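Local coordinates for protein anastral spindle 2, SAS 4 (Drosophila melanogaster, PDB 4BY2) that probably serves as a tubulin-binding adaptor in centriole assembly, here with its Sas-4 TCP domain fused to the proline-rich motif of Ana2 that it binds, at residues Lys66-Ile69 against Ser75-Ile78; Met97-Phe100 against Ile104-Thr107; Thr123-Thr126 against Leu132-Leu135; Glu143-Arg146 against Thr150-Ile153; Glu173-Tyr176 against Thr180-Val183. One frame throughout, in Å; residues are numbered along the deposited sequence.

Interaction 1: residues Lys66-Ile69 against Ser75-Ile78; sequences KREI and SKDI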
loop_
_atom_site.group_PDB
_atom_site.type_symbol
_atom_site.label_atom_id
_atom_site.label_comp_id
_atom_site.label_asym_id
_atom_site.label_seq_id
_atom_site.Cartn_x
_atom_site.Cartn_y
_atom_site.Cartn_z
ATOM N N LYS A 66 -31.914 2.700 -9.651
ATOM C CA LYS A 66 -31.032 3.173 -8.580
ATOM C C LYS A 66 -31.865 3.269 -7.287
ATOM O O LYS A 66 -32.653 4.204 -7.124
ATOM C CB LYS A 66 -30.389 4.528 -8.949
ATOM C CG LYS A 66 -29.382 5.045 -7.922
ATOM C CD LYS A 66 -29.385 6.563 -7.864
ATOM C CE LYS A 66 -28.665 7.083 -6.646
ATOM N NZ LYS A 66 -28.849 8.547 -6.483
ATOM N N ARG A 67 -31.712 2.276 -6.394
ATOM C CA ARG A 67 -32.452 2.193 -5.132
ATOM C C ARG A 67 -31.651 2.767 -3.947
ATOM O O ARG A 67 -30.752 2.102 -3.428
ATOM C CB ARG A 67 -32.905 0.742 -4.873
ATOM C CG ARG A 67 -34.074 0.619 -3.908
ATOM C CD ARG A 67 -34.645 -0.785 -3.893
ATOM N NE ARG A 67 -33.962 -1.659 -2.938
ATOM C CZ ARG A 67 -34.359 -2.888 -2.628
ATOM N NH1 ARG A 67 -35.445 -3.407 -3.193
ATOM N NH2 ARG A 67 -33.678 -3.610 -1.749
ATOM N N GLU A 68 -31.988 4.004 -3.531
ATOM C CA GLU A 68 -31.347 4.710 -2.416
ATOM C C GLU A 68 -32.201 4.574 -1.140
ATOM O O GLU A 68 -33.045 5.432 -0.862
ATOM C CB GLU A 68 -31.099 6.191 -2.786
ATOM C CG GLU A 68 -30.194 6.945 -1.820
ATOM C CD GLU A 68 -30.003 8.427 -2.093
ATOM O OE1 GLU A 68 -29.774 8.800 -3.267
ATOM O OE2 GLU A 68 -30.058 9.214 -1.122
ATOM N N ILE A 69 -31.998 3.480 -0.380
ATOM C CA ILE A 69 -32.749 3.244 0.857
ATOM C C ILE A 69 -32.080 3.972 2.039
ATOM O O ILE A 69 -30.899 3.760 2.314
ATOM C CB ILE A 69 -33.063 1.732 1.135
ATOM C CG1 ILE A 69 -33.806 1.532 2.478
ATOM C CG2 ILE A 69 -31.835 0.821 1.025
ATOM C CD1 ILE A 69 -34.698 0.296 2.552
ATOM N N SER A 75 -28.604 6.412 8.275
ATOM C CA SER A 75 -27.628 5.722 7.428
ATOM C C SER A 75 -28.267 5.322 6.097
ATOM O O SER A 75 -29.411 4.870 6.078
ATOM C CB SER A 75 -27.066 4.495 8.143
ATOM O OG SER A 75 -28.082 3.564 8.476
ATOM N N LYS A 76 -27.537 5.504 4.986
ATOM C CA LYS A 76 -28.042 5.193 3.648
ATOM C C LYS A 76 -27.372 3.981 3.012
ATOM O O LYS A 76 -26.189 3.734 3.241
ATOM C CB LYS A 76 -27.925 6.417 2.720
ATOM C CG LYS A 76 -28.925 7.520 3.039
ATOM C CD LYS A 76 -28.769 8.717 2.121
ATOM C CE LYS A 76 -29.764 9.801 2.456
ATOM N NZ LYS A 76 -29.662 10.956 1.526
ATOM N N ASP A 77 -28.143 3.230 2.212
ATOM C CA ASP A 77 -27.687 2.073 1.444
ATOM C C ASP A 77 -28.163 2.287 0.005
ATOM O O ASP A 77 -29.363 2.434 -0.228
ATOM C CB ASP A 77 -28.239 0.751 2.021
ATOM C CG ASP A 77 -27.949 0.489 3.491
ATOM O OD1 ASP A 77 -26.880 0.922 3.977
ATOM O OD2 ASP A 77 -28.780 -0.175 4.149
ATOM N N ILE A 78 -27.222 2.388 -0.945
ATOM C CA ILE A 78 -27.543 2.624 -2.353
ATOM C C ILE A 78 -27.244 1.387 -3.191
ATOM O O ILE A 78 -26.098 0.937 -3.247
ATOM C CB ILE A 78 -26.889 3.912 -2.945
ATOM C CG1 ILE A 78 -26.939 5.101 -1.955
ATOM C CG2 ILE A 78 -27.535 4.276 -4.294
ATOM C CD1 ILE A 78 -25.925 6.217 -2.223
#

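Interaction 2: residues Met97-Phe100 against Ile104-Thr107; sequences MLYF and IKET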
loop_
_atom_site.group_PDB
_atom_site.type_symbol
_atom_site.label_atom_id
_atom_site.label_comp_id
_atom_site.label_asym_id
_atom_site.label_seq_id
_atom_site.Cartn_x
_atom_site.Cartn_y
_atom_site.Cartn_z
ATOM N N MET A 97 -18.127 0.915 -0.467
ATOM C CA MET A 97 -18.645 0.472 -1.758
ATOM C C MET A 97 -18.365 -1.017 -1.920
ATOM O O MET A 97 -17.205 -1.420 -2.005
ATOM C CB MET A 97 -18.026 1.293 -2.907
ATOM C CG MET A 97 -18.555 0.927 -4.294
ATOM S SD MET A 97 -20.164 1.647 -4.722
ATOM C CE MET A 97 -19.660 3.266 -5.257
ATOM N N LEU A 98 -19.431 -1.830 -1.932
ATOM C CA LEU A 98 -19.357 -3.280 -2.110
ATOM C C LEU A 98 -19.592 -3.576 -3.596
ATOM O O LEU A 98 -20.741 -3.632 -4.045
ATOM C CB LEU A 98 -20.391 -4.007 -1.222
ATOM C CG LEU A 98 -20.128 -3.997 0.284
ATOM C CD1 LEU A 98 -21.007 -2.971 0.995
ATOM C CD2 LEU A 98 -20.367 -5.371 0.883
ATOM N N TYR A 99 -18.496 -3.701 -4.366
ATOM C CA TYR A 99 -18.532 -3.950 -5.810
ATOM C C TYR A 99 -19.063 -5.342 -6.165
ATOM O O TYR A 99 -19.060 -6.242 -5.322
ATOM C CB TYR A 99 -17.143 -3.736 -6.443
ATOM C CG TYR A 99 -16.618 -2.319 -6.369
ATOM C CD1 TYR A 99 -16.918 -1.392 -7.362
ATOM C CD2 TYR A 99 -15.765 -1.924 -5.343
ATOM C CE1 TYR A 99 -16.416 -0.090 -7.312
ATOM C CE2 TYR A 99 -15.255 -0.627 -5.284
ATOM C CZ TYR A 99 -15.583 0.287 -6.270
ATOM O OH TYR A 99 -15.090 1.568 -6.210
ATOM N N PHE A 100 -19.508 -5.508 -7.429
ATOM C CA PHE A 100 -20.033 -6.757 -7.997
ATOM C C PHE A 100 -19.015 -7.908 -7.960
ATOM O O PHE A 100 -19.403 -9.059 -7.747
ATOM C CB PHE A 100 -20.560 -6.534 -9.428
ATOM C CG PHE A 100 -19.609 -5.843 -10.383
ATOM C CD1 PHE A 100 -18.728 -6.579 -11.169
ATOM C CD2 PHE A 100 -19.631 -4.461 -10.535
ATOM C CE1 PHE A 100 -17.855 -5.940 -12.055
ATOM C CE2 PHE A 100 -18.760 -3.823 -11.422
ATOM C CZ PHE A 100 -17.880 -4.567 -12.181
ATOM N N ILE A 104 -14.033 -4.263 -2.082
ATOM C CA ILE A 104 -14.536 -3.310 -1.082
ATOM C C ILE A 104 -13.702 -2.021 -1.096
ATOM O O ILE A 104 -12.476 -2.091 -1.092
ATOM C CB ILE A 104 -14.599 -3.934 0.352
ATOM C CG1 ILE A 104 -15.253 -5.338 0.361
ATOM C CG2 ILE A 104 -15.300 -2.989 1.344
ATOM C CD1 ILE A 104 -14.917 -6.231 1.596
ATOM N N LYS A 105 -14.371 -0.856 -1.080
ATOM C CA LYS A 105 -13.724 0.456 -1.018
ATOM C C LYS A 105 -14.253 1.240 0.198
ATOM O O LYS A 105 -15.371 1.760 0.158
ATOM C CB LYS A 105 -13.912 1.235 -2.331
ATOM C CG LYS A 105 -13.088 2.516 -2.411
ATOM C CD LYS A 105 -13.203 3.171 -3.777
ATOM C CE LYS A 105 -12.722 4.600 -3.775
ATOM N NZ LYS A 105 -13.710 5.517 -3.143
ATOM N N GLU A 106 -13.452 1.299 1.283
ATOM C CA GLU A 106 -13.784 1.999 2.532
ATOM C C GLU A 106 -13.225 3.423 2.545
ATOM O O GLU A 106 -12.027 3.608 2.354
ATOM C CB GLU A 106 -13.273 1.218 3.755
ATOM C CG GLU A 106 -14.136 0.026 4.142
ATOM C CD GLU A 106 -13.599 -0.871 5.245
ATOM O OE1 GLU A 106 -12.696 -0.435 5.997
ATOM O OE2 GLU A 106 -14.100 -2.013 5.368
ATOM N N THR A 107 -14.095 4.424 2.763
ATOM C CA THR A 107 -13.717 5.841 2.826
ATOM C C THR A 107 -14.029 6.386 4.220
ATOM O O THR A 107 -15.196 6.572 4.565
ATOM C CB THR A 107 -14.366 6.652 1.685
ATOM O OG1 THR A 107 -14.122 6.002 0.438
ATOM C CG2 THR A 107 -13.858 8.091 1.619
#

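Interaction 3: residues Thr123-Thr126 against Leu132-Leu135; sequences TWHT and LEIL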
loop_
_atom_site.group_PDB
_atom_site.type_symbol
_atom_site.label_atom_id
_atom_site.label_comp_id
_atom_site.label_asym_id
_atom_site.label_seq_id
_atom_site.Cartn_x
_atom_site.Cartn_y
_atom_site.Cartn_z
ATOM N N THR A 123 -5.678 -8.820 -1.518
ATOM C CA THR A 123 -4.766 -7.701 -1.278
ATOM C C THR A 123 -5.494 -6.466 -0.757
ATOM O O THR A 123 -6.603 -6.166 -1.197
ATOM C CB THR A 123 -3.971 -7.412 -2.574
ATOM O OG1 THR A 123 -3.430 -8.634 -3.082
ATOM C CG2 THR A 123 -2.845 -6.389 -2.387
ATOM N N TRP A 124 -4.845 -5.736 0.161
ATOM C CA TRP A 124 -5.342 -4.495 0.741
ATOM C C TRP A 124 -4.496 -3.308 0.270
ATOM O O TRP A 124 -3.275 -3.430 0.166
ATOM C CB TRP A 124 -5.300 -4.579 2.271
ATOM C CG TRP A 124 -6.468 -5.292 2.880
ATOM C CD1 TRP A 124 -6.494 -6.573 3.352
ATOM C CD2 TRP A 124 -7.780 -4.759 3.086
ATOM N NE1 TRP A 124 -7.745 -6.869 3.843
ATOM C CE2 TRP A 124 -8.553 -5.769 3.701
ATOM C CE3 TRP A 124 -8.384 -3.520 2.807
ATOM C CZ2 TRP A 124 -9.902 -5.586 4.027
ATOM C CZ3 TRP A 124 -9.716 -3.335 3.141
ATOM C CH2 TRP A 124 -10.463 -4.361 3.741
ATOM N N HIS A 125 -5.138 -2.161 0.005
ATOM C CA HIS A 125 -4.450 -0.928 -0.385
ATOM C C HIS A 125 -4.994 0.246 0.434
ATOM O O HIS A 125 -6.166 0.603 0.297
ATOM C CB HIS A 125 -4.542 -0.666 -1.898
ATOM C CG HIS A 125 -3.854 0.592 -2.342
ATOM N ND1 HIS A 125 -2.503 0.613 -2.631
ATOM C CD2 HIS A 125 -4.360 1.830 -2.545
ATOM C CE1 HIS A 125 -2.228 1.856 -2.993
ATOM N NE2 HIS A 125 -3.313 2.626 -2.956
ATOM N N THR A 126 -4.145 0.828 1.305
ATOM C CA THR A 126 -4.537 1.953 2.151
ATOM C C THR A 126 -3.880 3.249 1.697
ATOM O O THR A 126 -2.660 3.309 1.566
ATOM C CB THR A 126 -4.294 1.644 3.638
ATOM O OG1 THR A 126 -4.795 0.341 3.941
ATOM C CG2 THR A 126 -4.948 2.666 4.565
ATOM N N LEU A 132 0.868 8.917 1.617
ATOM C CA LEU A 132 1.349 7.550 1.814
ATOM C C LEU A 132 0.340 6.501 1.340
ATOM O O LEU A 132 -0.846 6.587 1.653
ATOM C CB LEU A 132 1.771 7.305 3.284
ATOM C CG LEU A 132 2.221 5.876 3.676
ATOM C CD1 LEU A 132 3.604 5.535 3.127
ATOM C CD2 LEU A 132 2.218 5.701 5.163
ATOM N N GLU A 133 0.833 5.520 0.571
ATOM C CA GLU A 133 0.060 4.396 0.054
ATOM C C GLU A 133 0.708 3.099 0.525
ATOM O O GLU A 133 1.902 2.884 0.303
ATOM C CB GLU A 133 -0.046 4.450 -1.477
ATOM C CG GLU A 133 -1.210 5.296 -1.963
ATOM C CD GLU A 133 -1.090 5.825 -3.379
ATOM O OE1 GLU A 133 -0.801 5.025 -4.300
ATOM O OE2 GLU A 133 -1.314 7.042 -3.572
ATOM N N ILE A 134 -0.072 2.262 1.217
ATOM C CA ILE A 134 0.391 0.991 1.762
ATOM C C ILE A 134 -0.335 -0.187 1.110
ATOM O O ILE A 134 -1.564 -0.262 1.161
ATOM C CB ILE A 134 0.313 0.969 3.321
ATOM C CG1 ILE A 134 1.291 1.991 3.943
ATOM C CG2 ILE A 134 0.553 -0.442 3.881
ATOM C CD1 ILE A 134 1.198 2.155 5.473
ATOM N N LEU A 135 0.441 -1.112 0.517
ATOM C CA LEU A 135 -0.052 -2.339 -0.104
ATOM C C LEU A 135 0.223 -3.522 0.819
ATOM O O LEU A 135 1.338 -3.647 1.312
ATOM C CB LEU A 135 0.627 -2.568 -1.455
ATOM C CG LEU A 135 -0.030 -1.912 -2.655
ATOM C CD1 LEU A 135 0.911 -1.912 -3.848
ATOM C CD2 LEU A 135 -1.339 -2.612 -3.014
#

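Interaction 4: residues Glu143-Arg146 against Thr150-Ile153; sequences EHRR and TVEI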
loop_
_atom_site.group_PDB
_atom_site.type_symbol
_atom_site.label_atom_id
_atom_site.label_comp_id
_atom_site.label_asym_id
_atom_site.label_seq_id
_atom_site.Cartn_x
_atom_site.Cartn_y
_atom_site.Cartn_z
ATOM N N GLU A 143 4.140 -2.880 0.942
ATOM C CA GLU A 143 4.804 -1.875 0.104
ATOM C C GLU A 143 4.338 -0.469 0.475
ATOM O O GLU A 143 3.139 -0.192 0.444
ATOM C CB GLU A 143 4.577 -2.156 -1.393
ATOM C CG GLU A 143 4.747 -3.618 -1.786
ATOM C CD GLU A 143 4.857 -3.947 -3.264
ATOM O OE1 GLU A 143 4.359 -3.163 -4.105
ATOM O OE2 GLU A 143 5.420 -5.020 -3.576
ATOM N N HIS A 144 5.289 0.407 0.847
ATOM C CA HIS A 144 5.025 1.785 1.269
ATOM C C HIS A 144 5.494 2.758 0.201
ATOM O O HIS A 144 6.669 2.727 -0.174
ATOM C CB HIS A 144 5.726 2.096 2.608
ATOM C CG HIS A 144 5.359 1.175 3.728
ATOM N ND1 HIS A 144 4.606 1.610 4.795
ATOM C CD2 HIS A 144 5.675 -0.128 3.917
ATOM C CE1 HIS A 144 4.474 0.563 5.593
ATOM N NE2 HIS A 144 5.103 -0.505 5.107
ATOM N N ARG A 145 4.584 3.615 -0.293
ATOM C CA ARG A 145 4.899 4.608 -1.322
ATOM C C ARG A 145 4.474 6.013 -0.895
ATOM O O ARG A 145 3.289 6.258 -0.669
ATOM C CB ARG A 145 4.297 4.214 -2.681
ATOM C CG ARG A 145 5.064 3.100 -3.381
ATOM C CD ARG A 145 4.311 2.557 -4.577
ATOM N NE ARG A 145 5.142 1.649 -5.370
ATOM C CZ ARG A 145 5.158 0.327 -5.233
ATOM N NH1 ARG A 145 4.380 -0.265 -4.337
ATOM N NH2 ARG A 145 5.950 -0.415 -5.996
ATOM N N ARG A 146 5.455 6.923 -0.759
ATOM C CA ARG A 146 5.247 8.312 -0.339
ATOM C C ARG A 146 5.172 9.282 -1.528
ATOM O O ARG A 146 5.480 8.894 -2.660
ATOM C CB ARG A 146 6.334 8.738 0.664
ATOM C CG ARG A 146 6.174 8.095 2.037
ATOM C CD ARG A 146 7.478 8.049 2.806
ATOM N NE ARG A 146 7.797 6.689 3.248
ATOM C CZ ARG A 146 7.544 6.215 4.464
ATOM N NH1 ARG A 146 6.972 6.985 5.381
ATOM N NH2 ARG A 146 7.869 4.966 4.776
ATOM N N THR A 150 9.777 7.915 -2.654
ATOM C CA THR A 150 10.366 6.825 -1.866
ATOM C C THR A 150 9.476 5.585 -1.861
ATOM O O THR A 150 8.264 5.683 -1.645
ATOM C CB THR A 150 10.700 7.267 -0.428
ATOM O OG1 THR A 150 9.527 7.781 0.200
ATOM C CG2 THR A 150 11.827 8.289 -0.366
ATOM N N VAL A 151 10.088 4.424 -2.134
ATOM C CA VAL A 151 9.430 3.119 -2.171
ATOM C C VAL A 151 10.107 2.236 -1.115
ATOM O O VAL A 151 11.334 2.083 -1.130
ATOM C CB VAL A 151 9.449 2.478 -3.588
ATOM C CG1 VAL A 151 8.663 1.174 -3.613
ATOM C CG2 VAL A 151 8.915 3.439 -4.650
ATOM N N GLU A 152 9.308 1.689 -0.183
ATOM C CA GLU A 152 9.794 0.850 0.912
ATOM C C GLU A 152 9.076 -0.509 0.930
ATOM O O GLU A 152 7.929 -0.599 1.377
ATOM C CB GLU A 152 9.640 1.596 2.249
ATOM C CG GLU A 152 10.658 1.197 3.300
ATOM C CD GLU A 152 10.516 1.913 4.629
ATOM O OE1 GLU A 152 10.801 3.131 4.685
ATOM O OE2 GLU A 152 10.147 1.248 5.624
ATOM N N ILE A 153 9.752 -1.561 0.422
ATOM C CA ILE A 153 9.210 -2.925 0.364
ATOM C C ILE A 153 9.634 -3.712 1.607
ATOM O O ILE A 153 10.825 -3.832 1.881
ATOM C CB ILE A 153 9.594 -3.691 -0.945
ATOM C CG1 ILE A 153 9.534 -2.795 -2.225
ATOM C CG2 ILE A 153 8.773 -4.978 -1.110
ATOM C CD1 ILE A 153 8.137 -2.377 -2.777
#

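Interaction 5: residues Glu173-Tyr176 against Thr180-Val183; sequences EWRY and THLV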
loop_
_atom_site.group_PDB
_atom_site.type_symbol
_atom_site.label_atom_id
_atom_site.label_comp_id
_atom_site.label_asym_id
_atom_site.label_seq_id
_atom_site.Cartn_x
_atom_site.Cartn_y
_atom_site.Cartn_z
ATOM N N GLU A 173 18.906 0.546 -1.000
ATOM C CA GLU A 173 19.328 0.287 0.377
ATOM C C GLU A 173 18.588 -0.908 0.945
ATOM O O GLU A 173 17.399 -1.085 0.676
ATOM C CB GLU A 173 19.146 1.516 1.267
ATOM C CG GLU A 173 20.341 2.450 1.243
ATOM C CD GLU A 173 20.211 3.657 2.150
ATOM O OE1 GLU A 173 19.300 4.485 1.920
ATOM O OE2 GLU A 173 21.033 3.782 3.087
ATOM N N TRP A 174 19.298 -1.736 1.722
ATOM C CA TRP A 174 18.755 -2.949 2.316
ATOM C C TRP A 174 18.972 -3.019 3.817
ATOM O O TRP A 174 20.060 -2.712 4.298
ATOM C CB TRP A 174 19.371 -4.179 1.641
ATOM C CG TRP A 174 18.786 -4.496 0.298
ATOM C CD1 TRP A 174 19.200 -4.020 -0.913
ATOM C CD2 TRP A 174 17.704 -5.396 0.028
ATOM N NE1 TRP A 174 18.438 -4.567 -1.921
ATOM C CE2 TRP A 174 17.515 -5.418 -1.371
ATOM C CE3 TRP A 174 16.873 -6.191 0.837
ATOM C CZ2 TRP A 174 16.530 -6.205 -1.979
ATOM C CZ3 TRP A 174 15.898 -6.967 0.234
ATOM C CH2 TRP A 174 15.731 -6.969 -1.157
ATOM N N ARG A 175 17.933 -3.443 4.555
ATOM C CA ARG A 175 17.971 -3.619 6.005
ATOM C C ARG A 175 17.452 -5.018 6.328
ATOM O O ARG A 175 16.263 -5.291 6.159
ATOM C CB ARG A 175 17.169 -2.524 6.732
ATOM C CG ARG A 175 17.832 -1.152 6.693
ATOM C CD ARG A 175 17.290 -0.219 7.762
ATOM N NE ARG A 175 17.898 1.111 7.685
ATOM C CZ ARG A 175 19.011 1.473 8.317
ATOM N NH1 ARG A 175 19.658 0.605 9.086
ATOM N NH2 ARG A 175 19.487 2.703 8.183
ATOM N N TYR A 176 18.361 -5.915 6.742
ATOM C CA TYR A 176 18.060 -7.316 7.047
ATOM C C TYR A 176 17.605 -7.539 8.493
ATOM O O TYR A 176 17.773 -6.653 9.336
ATOM C CB TYR A 176 19.255 -8.218 6.678
ATOM C CG TYR A 176 19.627 -8.151 5.211
ATOM C CD1 TYR A 176 20.546 -7.214 4.746
ATOM C CD2 TYR A 176 19.057 -9.020 4.286
ATOM C CE1 TYR A 176 20.878 -7.135 3.394
ATOM C CE2 TYR A 176 19.386 -8.955 2.932
ATOM C CZ TYR A 176 20.299 -8.009 2.491
ATOM O OH TYR A 176 20.629 -7.939 1.159
ATOM N N THR A 180 21.949 -6.076 9.510
ATOM C CA THR A 180 22.862 -5.719 8.418
ATOM C C THR A 180 22.248 -4.666 7.491
ATOM O O THR A 180 21.086 -4.791 7.099
ATOM C CB THR A 180 23.326 -6.981 7.658
ATOM O OG1 THR A 180 23.616 -8.024 8.588
ATOM C CG2 THR A 180 24.549 -6.730 6.786
ATOM N N HIS A 181 23.033 -3.627 7.158
ATOM C CA HIS A 181 22.616 -2.532 6.285
ATOM C C HIS A 181 23.505 -2.438 5.039
ATOM O O HIS A 181 24.657 -2.005 5.125
ATOM C CB HIS A 181 22.544 -1.200 7.065
ATOM C CG HIS A 181 22.128 -0.011 6.249
ATOM N ND1 HIS A 181 20.942 0.001 5.535
ATOM C CD2 HIS A 181 22.736 1.189 6.102
ATOM C CE1 HIS A 181 20.880 1.190 4.959
ATOM N NE2 HIS A 181 21.933 1.942 5.277
ATOM N N LEU A 182 22.962 -2.866 3.882
ATOM C CA LEU A 182 23.662 -2.844 2.599
ATOM C C LEU A 182 23.245 -1.632 1.770
ATOM O O LEU A 182 22.054 -1.388 1.592
ATOM C CB LEU A 182 23.434 -4.161 1.823
ATOM C CG LEU A 182 23.956 -4.256 0.373
ATOM C CD1 LEU A 182 25.483 -4.189 0.306
ATOM C CD2 LEU A 182 23.467 -5.522 -0.295
ATOM N N VAL A 183 24.235 -0.873 1.275
ATOM C CA VAL A 183 24.021 0.319 0.454
ATOM C C VAL A 183 24.669 0.115 -0.916
ATOM O O VAL A 183 25.895 0.106 -1.024
ATOM C CB VAL A 183 24.506 1.634 1.133
ATOM C CG1 VAL A 183 24.099 2.858 0.317
ATOM C CG2 VAL A 183 23.996 1.756 2.565
#

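Interaction 1: residues Lys66-Ile69 against Ser75-Ile78
Glu68 reaches across to Lys76 in a salt bridge: OE2 takes the lysine NZ at 3.2 Å, nearly in line with its own C-O bond. The other carboxylate oxygen turns back to its own segment, where Lys66 NZ lies 3.4 Å from Glu68 OE1, a weak bond. One acid between two lysines makes a small salt-bridge network, which would favour the charged carboxylate. CG of Glu68 stands anti to the backbone N (chi1 -168°) and the chain runs straight on, carrying the acid out to both ammonium groups.

Backbone bonds come next. Ile69 and Asp77 are an antiparallel hydrogen-bonded pair: Asp77 N gives a nearly straight bond to Ile69 O at 2.8 Å, while Ile69 N reaches Asp77 O at 2.8 Å with a bend (136° at the hydrogen). These are the strands of a beta hairpin, 67-70 and 76-79, in the Sas-4 part of the fusion; the first is an outermost strand of the extended TCP sheet within this chain.

The apolar contacts split between the two faces. Glu68 CG lies alongside Ile78 CG1 at 3.7 Å, both side chains pointing the same way, and Lys66 CE touches Ile78 CG2 at 3.8 Å. On the face of Ile69 and Asp77, Ile69 CG2 packs on Asp77 CB at 3.7 Å. Outside the pair, Ile78 also meets Lys86 and Ile88, and Arg67 makes a cation-pi contact with Trp79.

Interaction 2: residues Met97-Phe100 against Ile104-Thr107
Ile104 meets Met97 through its backbone: its CA-H points at Met97 O, with Ile104 CA and that oxygen 3.4 Å apart. Its side chain shares a face with that of Leu98, the two residues forming an antiparallel non-hydrogen-bonded pair. CG2 of Ile104 comes no nearer than 4.2 Å to Met97 O, a loose brush, and the side chain also rests on Arg96 of the facing strand.

Lys105 has the largest share of the contact. Lys105 N donates to Met97 O at 3.0 Å, and Lys105 O receives Met97 N at 2.9 Å. This hydrogen-bonded pair belongs to a beta hairpin, strands 94-98 and 104-108, with the Leu98-Ile104 pair between it and the turn; the hairpin lies within the Sas-4 part of the fusion and its extended TCP sheet. The lysine stem then runs past the edge of the Tyr99 ring: Lys105 CB lies near the ring plane, 3.7 Å from Tyr99 CE2, and Lys105 CD reaches Tyr99 OH at 3.5 Å. A chi1 of -171° sends the chain out beside the phenol, and the bend at chi4 (-76°) turns NZ aside. Met97 supports the ring on one face, its CG 3.6 Å above the Tyr99 plane and toward the rim.

Beyond Lys105, Glu106 bonds through its backbone to Lys115 of the next strand, while Thr107 carries the hairpin ladder on to Leu95. In this engineered construct, Met97 also touches Met12 of the Ana2 part.

Interaction 3: residues Thr123-Thr126 against Leu132-Leu135
His125 lays its side chain across the facing strand, between Leu135 and Glu133. The path starts at His125 CB, which packs against Leu135 CD2 at 3.9 Å. With chi1 at 180°, the ring swings across to the facing strand. ND1 comes next: Leu135 CD2 sits at the ring edge, near its plane, 3.4 Å from His125 ND1. Around the far side, His125 CE1 meets Glu133 OE1 at 3.7 Å, again at the edge and in the ring plane, whereas His125 NE2 looks onto the aliphatic stem, 3.5 Å from Glu133 CG. Ring and carboxylate planes are 68° apart, and the geometry makes this packing rather than a hydrogen bond.

The frame under these side chains is a beta hairpin, strands 123-128 and 133-136, in the Sas-4 part of the fusion near the middle of the extended TCP sheet. His125 and Leu135 form a non-hydrogen-bonded pair in it. Beside them Thr126 and Ile134 are hydrogen-bonded, Thr126 N to Ile134 O and Ile134 N to Thr126 O both at 2.8 Å.

Were His125 replaced by an alanine, Leu135 CD2 would probably lose part of its cover and the Glu133 stem would be left without its ring partner.

Thr123 CG2 touches Leu135 CD2 from the other direction at 4.1 Å. His125 also packs on Tyr118 and, in this construct, on Arg15 of the Ana2 part.

Interaction 4: residues Glu143-Arg146 against Thr150-Ile153
Arg145 lies alongside Val151, with one face of its guanidinium over the valine: CG1 of Val151 is 3.7 Å from the guanidinium plane, offset toward the rim. In that plane, at the edge, Arg145 NH1 gives a straight salt-bridge bond to Glu143 OE1 at 2.9 Å, meeting the oxygen on its anti side, 29° out of the carboxylate plane. Glu143 in turn runs beside Ile153, whose CD1 packs 3.7 Å from Glu143 CD; Glu143 CG points away from its carbonyl carbon (chi1 -44°), which aims the extended chain alongside the isoleucine. A leucine in place of Glu143 would probably strand the Arg145 guanidinium without its charge mate and take the OE2 acceptor from Ser21 N of the fused Ana2 part.

On the other face, the His144 ring sets its edge against the strand, CD2 at 3.4 Å from Glu152 O. Arg146 crosses Thr150, its CD 3.3 Å from Thr150 OG1, which bonds to Asp148. It then sends NH2 to Glu152 OE1 at 3.5 Å, a longer salt bridge with the two planes 31° apart.

All this rides on the beta hairpin of strands 142-145 and 151-154 in the Sas-4 TCP sheet, where His144 and Glu152 are the hydrogen-bonded pair and Arg146 N reaches Thr150 O at 3.2 Å. With Glu152 OE2 bonded to His154, each acid faces more than one partner, which would favour charged carboxylates.

Interaction 5: residues Glu173-Tyr176 against Thr180-Val183
Trp174 O is gripped by two donors of the facing strand: Leu182 N at 2.9 Å and His181 ND1 at 3.1 Å. They arrive from opposite faces of the carbonyl plane, the imidazole 51° out of it and so not on a lone pair. This is a beta hairpin of strands 170-175 and 181-185 in the Sas-4 TCP sheet. Its backbone ladder is completed by Trp174 N to Leu182 O at 2.8 Å and, at the turn, by Tyr176 N to Thr180 O at 3.0 Å.

A chi1 of 180° brings the His181 ring over to the other strand, where Arg175 lies flat on it. Guanidinium and imidazole are only 5° from parallel, with centres 3.9 Å apart. At the ring edge, in plane, His181 NE2 makes a weak bond to Glu173 OE2 at 3.0 Å; the same oxygen has a salt bridge to Lys170. The acid would tend to favour a protonated histidine, while the stacked guanidinium would work against it. Glu173 also runs alongside Val183, both of whose methyls approach Glu173 CG from the same side.

On the opposite face, Tyr176 and Leu182 lie side by side, pointing the same way, and Leu182 CB sits at the phenol edge, 4.2 Å from Tyr176 CE1. The hydroxyl goes further: Tyr176 OH hangs 3.7 Å above one face of the Trp174 indole, offset toward its rim.

From the N terminus of the Sas-4 part, each contact closes its own hairpin loop before the next opens, so all five run in series and none nests or crosses. Interaction 1 ties the first two strands at one end of the extended sheet; interaction 2, centres 14 Å away across strand 85-88, joins strands 94-98 and 104-108. Interaction 3 lies near the chain's middle. It touches interaction 4 directly, because strands 133-136 and 142-145 are neighbours: probable hydrogen bonds join Glu133 O to Arg145 N and Leu135 N to Glu143 O. Interaction 5 joins strands 170-175 and 181-185, beyond the chain's centre from interaction 1, their centres about 51 Å apart.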